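Local coordinates for spindle assembly abnormal protein 6 (Caenorhabditis elegans, PDB 4G79), which acts as the central scaffold of centrioles, ensuring their ninefold symmetry, and is required for centrosome biogenesis and duplication, at residues I107-D112 against C118-F123; F55-S60 against I136-V141; Q12-S17 against Q98-K103; L38-Q43 against K94-H99. All blocks are in the same frame, centred on the assembly; numbering follows the deposited sequence.

Contact 1: residues I107-D112 against C118-F123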
loop_
_atom_site.group_PDB
_atom_site.type_symbol
_atom_site.label_atom_id
_atom_site.label_comp_id
_atom_site.label_asym_id
_atom_site.label_seq_id
_atom_site.Cartn_x
_atom_site.Cartn_y
_atom_site.Cartn_z
ATOM N N ILE A 107 11.653 -5.318 6.913
ATOM C CA ILE A 107 10.739 -5.701 7.986
ATOM C C ILE A 107 10.782 -4.687 9.111
ATOM O O ILE A 107 11.870 -4.335 9.606
ATOM C CB ILE A 107 11.061 -7.137 8.513
ATOM C CG1 ILE A 107 10.760 -8.224 7.440
ATOM C CG2 ILE A 107 10.266 -7.466 9.812
ATOM C CD1 ILE A 107 11.411 -9.548 7.768
ATOM N N ASN A 108 9.608 -4.273 9.581
ATOM C CA ASN A 108 9.521 -3.469 10.811
ATOM C C ASN A 108 8.789 -4.263 11.839
ATOM O O ASN A 108 7.757 -4.874 11.524
ATOM C CB ASN A 108 8.783 -2.136 10.660
ATOM C CG ASN A 108 9.473 -1.054 9.898
ATOM O OD1 ASN A 108 10.666 -1.117 9.611
ATOM N ND2 ASN A 108 8.704 -0.038 9.542
ATOM N N ILE A 109 9.289 -4.237 13.070
ATOM C CA ILE A 109 8.617 -4.874 14.207
ATOM C C ILE A 109 8.394 -3.757 15.220
ATOM O O ILE A 109 9.350 -3.070 15.602
ATOM C CB ILE A 109 9.406 -6.086 14.779
ATOM C CG1 ILE A 109 9.524 -7.226 13.734
ATOM C CG2 ILE A 109 8.762 -6.598 16.073
ATOM C CD1 ILE A 109 10.796 -8.071 13.926
ATOM N N ILE A 110 7.133 -3.485 15.542
ATOM C CA ILE A 110 6.803 -2.424 16.479
ATOM C C ILE A 110 6.400 -3.139 17.744
ATOM O O ILE A 110 5.377 -3.813 17.769
ATOM C CB ILE A 110 5.727 -1.457 15.923
ATOM C CG1 ILE A 110 6.185 -0.813 14.590
ATOM C CG2 ILE A 110 5.341 -0.389 16.943
ATOM C CD1 ILE A 110 5.348 -1.150 13.513
ATOM N N LEU A 111 7.270 -3.058 18.754
ATOM C CA LEU A 111 7.140 -3.728 20.031
ATOM C C LEU A 111 6.305 -2.938 21.007
ATOM O O LEU A 111 6.570 -1.759 21.248
ATOM C CB LEU A 111 8.553 -3.952 20.607
ATOM C CG LEU A 111 8.712 -4.964 21.725
ATOM C CD1 LEU A 111 8.332 -6.335 21.265
ATOM C CD2 LEU A 111 10.144 -4.986 22.214
ATOM N N ASP A 112 5.334 -3.622 21.634
ATOM C CA ASP A 112 4.504 -3.055 22.699
ATOM C C ASP A 112 5.404 -2.763 23.913
ATOM O O ASP A 112 6.381 -3.489 24.128
ATOM C CB ASP A 112 3.379 -4.047 23.054
ATOM C CG ASP A 112 2.587 -3.693 24.292
ATOM O OD1 ASP A 112 2.048 -2.567 24.348
ATOM O OD2 ASP A 112 2.512 -4.542 25.206
ATOM N N CYS A 118 3.599 -7.498 19.261
ATOM C CA CYS A 118 4.319 -6.694 18.316
ATOM C C CYS A 118 3.562 -6.727 17.013
ATOM O O CYS A 118 2.781 -7.648 16.770
ATOM C CB CYS A 118 5.752 -7.187 18.146
ATOM S SG CYS A 118 5.890 -8.757 17.265
ATOM N N SER A 119 3.796 -5.726 16.178
ATOM C CA SER A 119 3.247 -5.686 14.839
ATOM C C SER A 119 4.385 -6.031 13.921
ATOM O O SER A 119 5.446 -5.438 14.037
ATOM C CB SER A 119 2.661 -4.312 14.535
ATOM O OG SER A 119 2.251 -4.220 13.182
ATOM N N PHE A 120 4.226 -7.076 13.114
ATOM C CA PHE A 120 5.220 -7.492 12.149
ATOM C C PHE A 120 4.760 -6.864 10.824
ATOM O O PHE A 120 3.643 -7.148 10.376
ATOM C CB PHE A 120 5.291 -9.039 12.086
ATOM C CG PHE A 120 6.169 -9.607 10.989
ATOM C CD1 PHE A 120 5.663 -9.826 9.715
ATOM C CD2 PHE A 120 7.504 -9.923 11.235
ATOM C CE1 PHE A 120 6.477 -10.358 8.704
ATOM C CE2 PHE A 120 8.302 -10.481 10.237
ATOM C CZ PHE A 120 7.789 -10.677 8.977
ATOM N N GLU A 121 5.593 -6.050 10.211
ATOM C CA GLU A 121 5.241 -5.375 8.963
ATOM C C GLU A 121 6.234 -5.717 7.894
ATOM O O GLU A 121 7.432 -5.569 8.118
ATOM C CB GLU A 121 5.221 -3.857 9.176
ATOM C CG GLU A 121 4.335 -3.364 10.313
ATOM C CD GLU A 121 4.080 -1.867 10.296
ATOM O OE1 GLU A 121 5.051 -1.090 10.139
ATOM O OE2 GLU A 121 2.906 -1.467 10.459
ATOM N N LEU A 122 5.747 -6.214 6.754
ATOM C CA LEU A 122 6.593 -6.575 5.618
ATOM C C LEU A 122 6.420 -5.534 4.515
ATOM O O LEU A 122 5.288 -5.215 4.176
ATOM C CB LEU A 122 6.231 -7.993 5.108
ATOM C CG LEU A 122 7.104 -8.521 3.957
ATOM C CD1 LEU A 122 8.578 -8.570 4.363
ATOM C CD2 LEU A 122 6.642 -9.905 3.564
ATOM N N PHE A 123 7.536 -5.047 3.928
ATOM C CA PHE A 123 7.510 -4.030 2.874
ATOM C C PHE A 123 8.306 -4.438 1.715
ATOM O O PHE A 123 9.203 -5.248 1.863
ATOM C CB PHE A 123 8.100 -2.684 3.370
ATOM C CG PHE A 123 7.398 -2.043 4.539
ATOM C CD1 PHE A 123 7.671 -2.449 5.847
ATOM C CD2 PHE A 123 6.510 -0.990 4.344
ATOM C CE1 PHE A 123 7.050 -1.830 6.930
ATOM C CE2 PHE A 123 5.873 -0.381 5.430
ATOM C CZ PHE A 123 6.162 -0.795 6.715
#
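Ile107 sets both of its branches against the aromatic and aliphatic groups of the facing strand: CG2 approaches CE2 of Phe120 obliquely at 3.6 Å, and CG1 lies 3.8 Å from CD1 of Leu122. With CG1 beside the backbone N (chi1 -67°), CD1 also comes to the far end of the Phe120 ring, next to CZ and CE2. Trimmed to an alanine, this position would probably leave CE2 and CZ of Phe120 uncovered and open a gap beside Leu122 CD1. Farther along the same buried face, Ile109 CG2 packs 3.7 Å from Cys118 CB and almost as near its SG, while Leu111 CD1 touches Cys118 CB more loosely. These strands form an antiparallel beta hairpin, their axes 4.6 Å apart and 170° between directions. Two hydrogen-bonded pairs hold the register: Asn108 N reaches Glu121 O at 2.9 Å and Ile110 N reaches Ser119 O at 3.0 Å, each bond with its reciprocal partner. The partly exposed face carries the more polar groups. There Ile110 CD1 lies 3.4 Å from Glu121 OE1, and Asn108 ND2 meets CE1 of Phe123 at 3.6 Å, the amide and ring planes 59° apart. Asn108 OD1 is hydrogen-bonded to a glycerol, probably from the crystallisation liquor, and Glu121 OE2 has a weak, long ion pair with Lys132. Beyond this shell, backbone bonds tie Ile107 and Ile109 to Ser17 of strand 7-21, whereas Cys118 bonds to Leu138 of strand 132-140.

Contact 2: residues F55-S60 against I136-V141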
loop_
_atom_site.group_PDB
_atom_site.type_symbol
_atom_site.label_atom_id
_atom_site.label_comp_id
_atom_site.label_asym_id
_atom_site.label_seq_id
_atom_site.Cartn_x
_atom_site.Cartn_y
_atom_site.Cartn_z
ATOM N N PHE A 55 2.905 -17.884 12.234
ATOM C CA PHE A 55 4.058 -16.979 12.090
ATOM C C PHE A 55 4.698 -16.855 13.428
ATOM O O PHE A 55 3.981 -16.663 14.411
ATOM C CB PHE A 55 3.635 -15.595 11.562
ATOM C CG PHE A 55 3.217 -15.610 10.121
ATOM C CD1 PHE A 55 1.933 -16.001 9.758
ATOM C CD2 PHE A 55 4.100 -15.209 9.121
ATOM C CE1 PHE A 55 1.549 -16.012 8.412
ATOM C CE2 PHE A 55 3.706 -15.218 7.781
ATOM C CZ PHE A 55 2.443 -15.638 7.440
ATOM N N GLU A 56 6.021 -17.027 13.507
ATOM C CA GLU A 56 6.708 -16.978 14.806
ATOM C C GLU A 56 7.959 -16.178 14.694
ATOM O O GLU A 56 8.743 -16.372 13.754
ATOM C CB GLU A 56 7.065 -18.378 15.338
ATOM C CG GLU A 56 5.895 -19.306 15.666
ATOM C CD GLU A 56 6.328 -20.731 15.958
ATOM O OE1 GLU A 56 6.430 -21.528 14.996
ATOM O OE2 GLU A 56 6.601 -21.043 17.142
ATOM N N ILE A 57 8.159 -15.258 15.654
ATOM C CA ILE A 57 9.391 -14.463 15.662
ATOM C C ILE A 57 10.087 -14.624 17.024
ATOM O O ILE A 57 9.438 -14.802 18.060
ATOM C CB ILE A 57 9.228 -12.981 15.274
ATOM C CG1 ILE A 57 8.372 -12.181 16.263
ATOM C CG2 ILE A 57 8.847 -12.754 13.771
ATOM C CD1 ILE A 57 8.538 -10.676 16.067
ATOM N N SER A 58 11.414 -14.615 16.992
ATOM C CA SER A 58 12.263 -14.692 18.184
ATOM C C SER A 58 13.570 -14.016 17.894
ATOM O O SER A 58 13.891 -13.756 16.732
ATOM C CB SER A 58 12.502 -16.141 18.611
ATOM O OG SER A 58 13.121 -16.889 17.577
ATOM N N ARG A 59 14.339 -13.704 18.951
ATOM C CA ARG A 59 15.682 -13.134 18.801
ATOM C C ARG A 59 16.469 -13.460 20.065
ATOM O O ARG A 59 15.895 -13.499 21.171
ATOM C CB ARG A 59 15.686 -11.639 18.454
ATOM C CG ARG A 59 15.371 -10.719 19.612
ATOM C CD ARG A 59 15.330 -9.291 19.124
ATOM N NE ARG A 59 15.142 -8.370 20.237
ATOM C CZ ARG A 59 15.829 -7.254 20.396
ATOM N NH1 ARG A 59 16.755 -6.901 19.505
ATOM N NH2 ARG A 59 15.590 -6.466 21.435
ATOM N N SER A 60 17.786 -13.712 19.904
ATOM C CA SER A 60 18.639 -14.170 20.990
ATOM C C SER A 60 18.975 -13.081 21.993
ATOM O O SER A 60 19.500 -13.407 23.070
ATOM C CB SER A 60 19.919 -14.798 20.449
ATOM O OG SER A 60 20.753 -13.848 19.812
ATOM N N ILE A 136 0.822 -7.910 10.546
ATOM C CA ILE A 136 0.070 -8.844 11.372
ATOM C C ILE A 136 0.482 -8.638 12.813
ATOM O O ILE A 136 1.655 -8.416 13.084
ATOM C CB ILE A 136 0.295 -10.312 10.867
ATOM C CG1 ILE A 136 -0.647 -11.319 11.573
ATOM C CG2 ILE A 136 1.778 -10.747 10.886
ATOM C CD1 ILE A 136 -0.773 -12.707 10.913
ATOM N N LYS A 137 -0.486 -8.673 13.726
ATOM C CA LYS A 137 -0.226 -8.566 15.152
ATOM C C LYS A 137 0.187 -9.948 15.687
ATOM O O LYS A 137 -0.562 -10.918 15.551
ATOM C CB LYS A 137 -1.479 -8.039 15.872
ATOM C CG LYS A 137 -1.280 -7.740 17.354
ATOM C CD LYS A 137 -2.520 -7.115 17.953
ATOM C CE LYS A 137 -2.361 -6.812 19.424
ATOM N NZ LYS A 137 -3.496 -6.002 19.945
ATOM N N LEU A 138 1.398 -10.032 16.274
ATOM C CA LEU A 138 1.900 -11.286 16.856
ATOM C C LEU A 138 1.804 -11.163 18.353
ATOM O O LEU A 138 2.182 -10.141 18.909
ATOM C CB LEU A 138 3.334 -11.617 16.390
ATOM C CG LEU A 138 3.581 -11.576 14.859
ATOM C CD1 LEU A 138 5.018 -11.976 14.542
ATOM C CD2 LEU A 138 2.666 -12.557 14.108
ATOM N N HIS A 139 1.284 -12.180 19.002
ATOM C CA HIS A 139 1.074 -12.156 20.452
ATOM C C HIS A 139 2.206 -12.851 21.201
ATOM O O HIS A 139 2.769 -13.825 20.693
ATOM C CB HIS A 139 -0.270 -12.837 20.781
ATOM C CG HIS A 139 -1.419 -12.203 20.066
ATOM N ND1 HIS A 139 -2.033 -11.065 20.560
ATOM C CD2 HIS A 139 -1.990 -12.529 18.879
ATOM C CE1 HIS A 139 -2.974 -10.754 19.678
ATOM N NE2 HIS A 139 -2.996 -11.616 18.657
ATOM N N ALA A 140 2.505 -12.376 22.429
ATOM C CA ALA A 140 3.553 -12.967 23.268
ATOM C C ALA A 140 3.222 -14.428 23.584
ATOM O O ALA A 140 2.066 -14.755 23.872
ATOM C CB ALA A 140 3.722 -12.167 24.549
ATOM N N VAL A 141 4.228 -15.304 23.449
ATOM C CA VAL A 141 4.108 -16.754 23.642
ATOM C C VAL A 141 4.248 -17.094 25.128
ATOM O O VAL A 141 4.952 -16.398 25.848
ATOM C CB VAL A 141 5.136 -17.515 22.761
ATOM C CG1 VAL A 141 5.185 -19.012 23.093
ATOM C CG2 VAL A 141 4.843 -17.303 21.273
#
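The Phe55 ring meets Ile136 obliquely, with ring atom CD1 4.4 Å from the CD1 methyl of Ile136, while Ile40 of strand 29-44 packs against the same ring at CD2. This is cross-core packing in the beta-sandwich of the SAS-6 N-terminal head domain: strands 55-58 and 136-140 are not paired edge to edge, since their axes stay 8.2 Å apart at closest approach and cross at -61°. The space between the backbones is bridged by side chains alone, all four of them buried and apolar, and the two segments together bury 200 Å². Leu138 makes the central contribution. Its two methyls are divided between two partners on strand 55-58: CD2 lies 4.1 Å from Phe55 CB, and CD1 goes to Ile57. The latter pair cross at about a right angle, and Leu138 CD1 lies 4.0 Å from Ile57 CG2 and 4.1 Å from Ile57 CD1. The first torsion of Ile57 (chi1 65°) accounts for part of this, because it holds CG1 between the backbone N and the carbonyl carbon and brings the branch nearer Leu138 than its CB direction alone would. Both residues of this pair also pack on Cys118 and Phe120 of strand 117-123, and Leu138 continues onto Phe67 of strand 66-71. Phe55 and Ile57 are in turn paired by backbone bonds to Glu69 and Phe67 of the neighbouring strand 66-71. The shortest approach between the segments is that of Ile57 CG1 to Leu138 CD1, at 3.8 Å.

Contact 3: residues Q12-S17 against Q98-K103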
loop_
_atom_site.group_PDB
_atom_site.type_symbol
_atom_site.label_atom_id
_atom_site.label_comp_id
_atom_site.label_asym_id
_atom_site.label_seq_id
_atom_site.Cartn_x
_atom_site.Cartn_y
_atom_site.Cartn_z
ATOM N N GLN A 12 14.284 -18.669 8.773
ATOM C CA GLN A 12 15.491 -17.903 8.484
ATOM C C GLN A 12 15.709 -16.797 9.472
ATOM O O GLN A 12 14.750 -16.236 9.988
ATOM C CB GLN A 12 15.402 -17.258 7.085
ATOM C CG GLN A 12 15.151 -18.218 5.913
ATOM C CD GLN A 12 16.371 -18.963 5.465
ATOM O OE1 GLN A 12 17.514 -18.559 5.718
ATOM N NE2 GLN A 12 16.145 -20.060 4.754
ATOM N N THR A 13 16.980 -16.426 9.670
ATOM C CA THR A 13 17.357 -15.259 10.426
ATOM C C THR A 13 17.356 -14.108 9.427
ATOM O O THR A 13 17.987 -14.199 8.366
ATOM C CB THR A 13 18.707 -15.458 11.125
ATOM O OG1 THR A 13 18.572 -16.521 12.076
ATOM C CG2 THR A 13 19.167 -14.193 11.820
ATOM N N LEU A 14 16.630 -13.046 9.744
ATOM C CA LEU A 14 16.531 -11.892 8.875
ATOM C C LEU A 14 16.890 -10.647 9.641
ATOM O O LEU A 14 16.827 -10.667 10.870
ATOM C CB LEU A 14 15.078 -11.762 8.356
ATOM C CG LEU A 14 14.489 -12.941 7.543
ATOM C CD1 LEU A 14 12.984 -12.794 7.381
ATOM C CD2 LEU A 14 15.187 -13.083 6.187
ATOM N N ILE A 15 17.217 -9.554 8.923
ATOM C CA ILE A 15 17.483 -8.260 9.539
ATOM C C ILE A 15 16.173 -7.514 9.566
ATOM O O ILE A 15 15.516 -7.418 8.539
ATOM C CB ILE A 15 18.605 -7.430 8.807
ATOM C CG1 ILE A 15 19.935 -8.203 8.576
ATOM C CG2 ILE A 15 18.832 -6.061 9.449
ATOM C CD1 ILE A 15 20.489 -9.017 9.665
ATOM N N ALA A 16 15.791 -6.973 10.714
ATOM C CA ALA A 16 14.576 -6.180 10.876
ATOM C C ALA A 16 14.840 -4.862 11.567
ATOM O O ALA A 16 15.816 -4.740 12.320
ATOM C CB ALA A 16 13.561 -6.959 11.685
ATOM N N SER A 17 13.944 -3.885 11.379
ATOM C CA SER A 17 14.046 -2.651 12.153
ATOM C C SER A 17 13.125 -2.826 13.346
ATOM O O SER A 17 11.940 -3.109 13.173
ATOM C CB SER A 17 13.671 -1.419 11.333
ATOM O OG SER A 17 14.680 -1.101 10.386
ATOM N N GLN A 98 8.602 -16.827 -1.391
ATOM C CA GLN A 98 9.357 -16.502 -2.606
ATOM C C GLN A 98 9.854 -15.055 -2.512
ATOM O O GLN A 98 11.021 -14.798 -2.781
ATOM C CB GLN A 98 8.513 -16.728 -3.872
ATOM C CG GLN A 98 9.359 -16.816 -5.143
ATOM C CD GLN A 98 8.569 -16.661 -6.417
ATOM O OE1 GLN A 98 7.472 -17.207 -6.580
ATOM N NE2 GLN A 98 9.146 -15.957 -7.378
ATOM N N HIS A 99 8.990 -14.117 -2.048
ATOM C CA HIS A 99 9.375 -12.708 -1.877
ATOM C C HIS A 99 10.545 -12.573 -0.888
ATOM O O HIS A 99 11.529 -11.911 -1.203
ATOM C CB HIS A 99 8.172 -11.852 -1.406
ATOM C CG HIS A 99 8.561 -10.430 -1.146
ATOM N ND1 HIS A 99 8.479 -9.472 -2.141
ATOM C CD2 HIS A 99 9.097 -9.870 -0.034
ATOM C CE1 HIS A 99 8.959 -8.361 -1.611
ATOM N NE2 HIS A 99 9.340 -8.547 -0.337
ATOM N N LEU A 100 10.437 -13.200 0.308
ATOM C CA LEU A 100 11.442 -13.146 1.379
ATOM C C LEU A 100 12.789 -13.698 0.963
ATOM O O LEU A 100 13.810 -13.282 1.516
ATOM C CB LEU A 100 10.983 -13.909 2.627
ATOM C CG LEU A 100 9.835 -13.317 3.414
ATOM C CD1 LEU A 100 9.305 -14.329 4.402
ATOM C CD2 LEU A 100 10.250 -11.996 4.133
ATOM N N LEU A 101 12.800 -14.663 0.039
ATOM C CA LEU A 101 14.050 -15.267 -0.392
ATOM C C LEU A 101 14.596 -14.624 -1.662
ATOM O O LEU A 101 15.792 -14.763 -1.933
ATOM C CB LEU A 101 13.878 -16.784 -0.605
ATOM C CG LEU A 101 13.530 -17.614 0.644
ATOM C CD1 LEU A 101 13.081 -19.007 0.260
ATOM C CD2 LEU A 101 14.706 -17.688 1.610
ATOM N N CYS A 102 13.747 -13.906 -2.421
ATOM C CA CYS A 102 14.129 -13.326 -3.712
ATOM C C CYS A 102 14.352 -11.814 -3.695
ATOM O O CYS A 102 14.962 -11.309 -4.645
ATOM C CB CYS A 102 13.079 -13.678 -4.760
ATOM S SG CYS A 102 12.795 -15.459 -4.965
ATOM N N LYS A 103 13.573 -11.091 -2.874
ATOM C CA LYS A 103 13.548 -9.630 -2.918
ATOM C C LYS A 103 14.186 -8.998 -1.709
ATOM O O LYS A 103 14.080 -9.520 -0.598
ATOM C CB LYS A 103 12.105 -9.114 -3.062
ATOM C CG LYS A 103 11.296 -9.734 -4.205
ATOM C CD LYS A 103 11.600 -9.097 -5.551
ATOM C CE LYS A 103 10.678 -9.602 -6.628
ATOM N NZ LYS A 103 10.895 -8.883 -7.911
#
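Leu14 and Leu100 form the inward part of this contact, with Leu14 CD1 4.3 Å from Leu100 CD2. Both side chains start out toward the opposite segment, and each gives up a similar area to it, 37 Å² for Leu14 and 33 Å² for Leu100. The backbones remain well separated, the CA atoms of Leu14 and Leu100 being 9.1 Å apart, so methyl groups do the bridging. Around this pair, Leu14 also packs on Ile107 of strand 106-111, and Leu100 on Phe10 and Thr105. The arrangement is a helix laid on a beta-strand: the last turn of helix 92-102 rests against strand 7-21 of the sandwich in the N-terminal head domain. Toward the surface the packing changes character. The Gln12 chain bends at its second torsion (chi2 -79°), the Gln12 and Leu101 side chains cross at about a right angle, and Gln12 NE2 comes 4.2 Å from CD2 of the exposed Leu101. That is a van der Waals approach of an amide nitrogen to a methyl, with no polar partner for it in the helix segment. The helix finishes just beyond, where His99 O accepts from the N atoms of both Cys102 and Lys103, the bond from Lys103 N measuring 2.8 Å. Ile128 of the second subunit packs on the His99 side chain.

Contact 4: residues L38-Q43 against K94-H99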
loop_
_atom_site.group_PDB
_atom_site.type_symbol
_atom_site.label_atom_id
_atom_site.label_comp_id
_atom_site.label_asym_id
_atom_site.label_seq_id
_atom_site.Cartn_x
_atom_site.Cartn_y
_atom_site.Cartn_z
ATOM N N LEU A 38 12.581 -15.722 11.891
ATOM C CA LEU A 38 11.196 -15.820 11.447
ATOM C C LEU A 38 10.936 -17.232 10.994
ATOM O O LEU A 38 11.682 -17.770 10.175
ATOM C CB LEU A 38 10.900 -14.836 10.300
ATOM C CG LEU A 38 9.509 -15.019 9.583
ATOM C CD1 LEU A 38 8.342 -14.780 10.561
ATOM C CD2 LEU A 38 9.388 -14.110 8.376
ATOM N N LYS A 39 9.882 -17.822 11.528
ATOM C CA LYS A 39 9.428 -19.163 11.139
ATOM C C LYS A 39 8.022 -19.071 10.632
ATOM O O LYS A 39 7.171 -18.443 11.278
ATOM C CB LYS A 39 9.477 -20.157 12.311
ATOM C CG LYS A 39 10.844 -20.323 12.950
ATOM C CD LYS A 39 10.745 -21.335 14.121
ATOM C CE LYS A 39 12.064 -21.604 14.791
ATOM N NZ LYS A 39 11.901 -22.484 15.987
ATOM N N ILE A 40 7.762 -19.742 9.505
ATOM C CA ILE A 40 6.410 -19.847 8.926
ATOM C C ILE A 40 6.147 -21.321 8.779
ATOM O O ILE A 40 7.011 -22.059 8.291
ATOM C CB ILE A 40 6.209 -19.079 7.593
ATOM C CG1 ILE A 40 6.645 -17.586 7.721
ATOM C CG2 ILE A 40 4.736 -19.186 7.110
ATOM C CD1 ILE A 40 6.830 -16.836 6.231
ATOM N N SER A 41 4.990 -21.759 9.265
ATOM C CA SER A 41 4.598 -23.168 9.162
ATOM C C SER A 41 3.122 -23.297 8.896
ATOM O O SER A 41 2.389 -22.319 9.019
ATOM C CB SER A 41 4.972 -23.879 10.467
ATOM O OG SER A 41 4.313 -23.297 11.581
ATOM N N GLU A 42 2.679 -24.488 8.448
ATOM C CA GLU A 42 1.272 -24.787 8.298
ATOM C C GLU A 42 0.958 -25.895 9.280
ATOM O O GLU A 42 1.823 -26.737 9.576
ATOM C CB GLU A 42 0.844 -25.148 6.860
ATOM C CG GLU A 42 1.331 -26.492 6.372
ATOM C CD GLU A 42 0.884 -26.795 4.964
ATOM O OE1 GLU A 42 1.616 -26.403 4.032
ATOM O OE2 GLU A 42 -0.171 -27.450 4.787
ATOM N N GLN A 43 -0.245 -25.857 9.840
ATOM C CA GLN A 43 -0.666 -26.860 10.815
ATOM C C GLN A 43 -2.151 -27.027 10.807
ATOM O O GLN A 43 -2.883 -26.191 10.297
ATOM C CB GLN A 43 -0.185 -26.503 12.249
ATOM C CG GLN A 43 -0.828 -25.219 12.818
ATOM C CD GLN A 43 -0.182 -24.766 14.105
ATOM O OE1 GLN A 43 0.989 -25.027 14.357
ATOM N NE2 GLN A 43 -0.913 -24.022 14.917
ATOM N N LYS A 94 3.410 -19.354 -0.138
ATOM C CA LYS A 94 4.317 -19.581 -1.261
ATOM C C LYS A 94 4.867 -18.260 -1.817
ATOM O O LYS A 94 6.063 -18.129 -2.029
ATOM C CB LYS A 94 3.576 -20.343 -2.388
ATOM C CG LYS A 94 2.842 -21.613 -1.933
ATOM C CD LYS A 94 2.044 -22.233 -3.084
ATOM C CE LYS A 94 1.406 -23.542 -2.694
ATOM N NZ LYS A 94 0.565 -24.086 -3.795
ATOM N N VAL A 95 3.980 -17.310 -2.090
ATOM C CA VAL A 95 4.341 -16.012 -2.679
ATOM C C VAL A 95 5.127 -15.187 -1.652
ATOM O O VAL A 95 6.116 -14.556 -2.009
ATOM C CB VAL A 95 3.068 -15.287 -3.222
ATOM C CG1 VAL A 95 3.425 -13.963 -3.858
ATOM C CG2 VAL A 95 2.351 -16.157 -4.270
ATOM N N ILE A 96 4.740 -15.220 -0.362
ATOM C CA ILE A 96 5.488 -14.484 0.678
ATOM C C ILE A 96 6.881 -15.072 0.858
ATOM O O ILE A 96 7.862 -14.324 0.982
ATOM C CB ILE A 96 4.734 -14.417 2.041
ATOM C CG1 ILE A 96 3.485 -13.536 1.920
ATOM C CG2 ILE A 96 5.650 -13.968 3.241
ATOM C CD1 ILE A 96 3.686 -12.040 1.466
ATOM N N ILE A 97 6.994 -16.412 0.845
ATOM C CA ILE A 97 8.299 -17.057 1.042
ATOM C C ILE A 97 9.173 -16.756 -0.175
ATOM O O ILE A 97 10.344 -16.435 0.002
ATOM C CB ILE A 97 8.129 -18.565 1.361
ATOM C CG1 ILE A 97 7.622 -18.691 2.813
ATOM C CG2 ILE A 97 9.428 -19.353 1.168
ATOM C CD1 ILE A 97 6.933 -20.024 3.182
ATOM N N GLN A 98 8.602 -16.827 -1.391
ATOM C CA GLN A 98 9.357 -16.502 -2.606
ATOM C C GLN A 98 9.854 -15.055 -2.512
ATOM O O GLN A 98 11.021 -14.798 -2.781
ATOM C CB GLN A 98 8.513 -16.728 -3.872
ATOM C CG GLN A 98 9.359 -16.816 -5.143
ATOM C CD GLN A 98 8.569 -16.661 -6.417
ATOM O OE1 GLN A 98 7.472 -17.207 -6.580
ATOM N NE2 GLN A 98 9.146 -15.957 -7.378
ATOM N N HIS A 99 8.990 -14.117 -2.048
ATOM C CA HIS A 99 9.375 -12.708 -1.877
ATOM C C HIS A 99 10.545 -12.573 -0.888
ATOM O O HIS A 99 11.529 -11.911 -1.203
ATOM C CB HIS A 99 8.172 -11.852 -1.406
ATOM C CG HIS A 99 8.561 -10.430 -1.146
ATOM N ND1 HIS A 99 8.479 -9.472 -2.141
ATOM C CD2 HIS A 99 9.097 -9.870 -0.034
ATOM C CE1 HIS A 99 8.959 -8.361 -1.611
ATOM N NE2 HIS A 99 9.340 -8.547 -0.337
#
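Strand 38-43 comes nearest helix 94-99 at Ile40 and Ile97, whose CA atoms stand 8.6 Å apart, a separation that leaves the bridging to side chains. Ile40 supplies the whole strand side of the contact through a single methyl. Its CG1 stands beside the backbone N and the chain then runs extended (chi1 -53°, chi2 165°), so CD1 is carried out to the helix, 4.0 Å from Ile97 CG1 and 4.3 Å from Ile96 CG2. The two consecutive helix residues serve it differently. Ile40 and Ile97 lie alongside each other, pointing in opposing directions, and Ile97 loses 35 Å² to the strand, its end bending nearer than its CB direction suggests; Ile96, less surely placed because it has two conformers, begins toward the strand but its end turns away, and it loses 17 Å². Ile96 continues to Ile133 and Phe134 of strand 132-140, and Ile97 touches Leu9 of strand 7-21, so this one helical turn meets several strands. The helix is regular here, with Gln98 N bonded to Lys94 O at 2.9 Å and His99 N to Val95 O at 2.9 Å. Ile128 of the second subunit packs on Val95, Ile96 and His99, consistent with the linking of SAS-6 dimers through their globular N-terminal parts. A helix packed against the beta-sandwich is consistent with the SAS-6 head domain and its XRCC4-like family.

Overall arrangement
The four contacts belong to one sheet and the helix packed on it. Contact 1 and contact 2, with centres about 10 Å apart, meet where Phe120 N and Ile136 O are 2.9 Å apart, a probable hydrogen bond, and where Cys118 SG packs 3.5 Å from Ile57 CD1. Contacts 3 and 4, also about 10 Å apart between centres, both use helix 92-102, and Leu100 CD1 lies 4.0 Å from Ile40 CD1. Leu38 CD2 is 3.8 Å from Phe120 CZ of contact 1 and 4.0 Å from Leu14 CD1 of contact 3. Contacts 2 and 3 do not touch, their nearest atoms being about 7 Å apart. The second subunit's Ile128 reaches the helix of contacts 3 and 4, whereas no other chain of the assembly touches contacts 1 and 2.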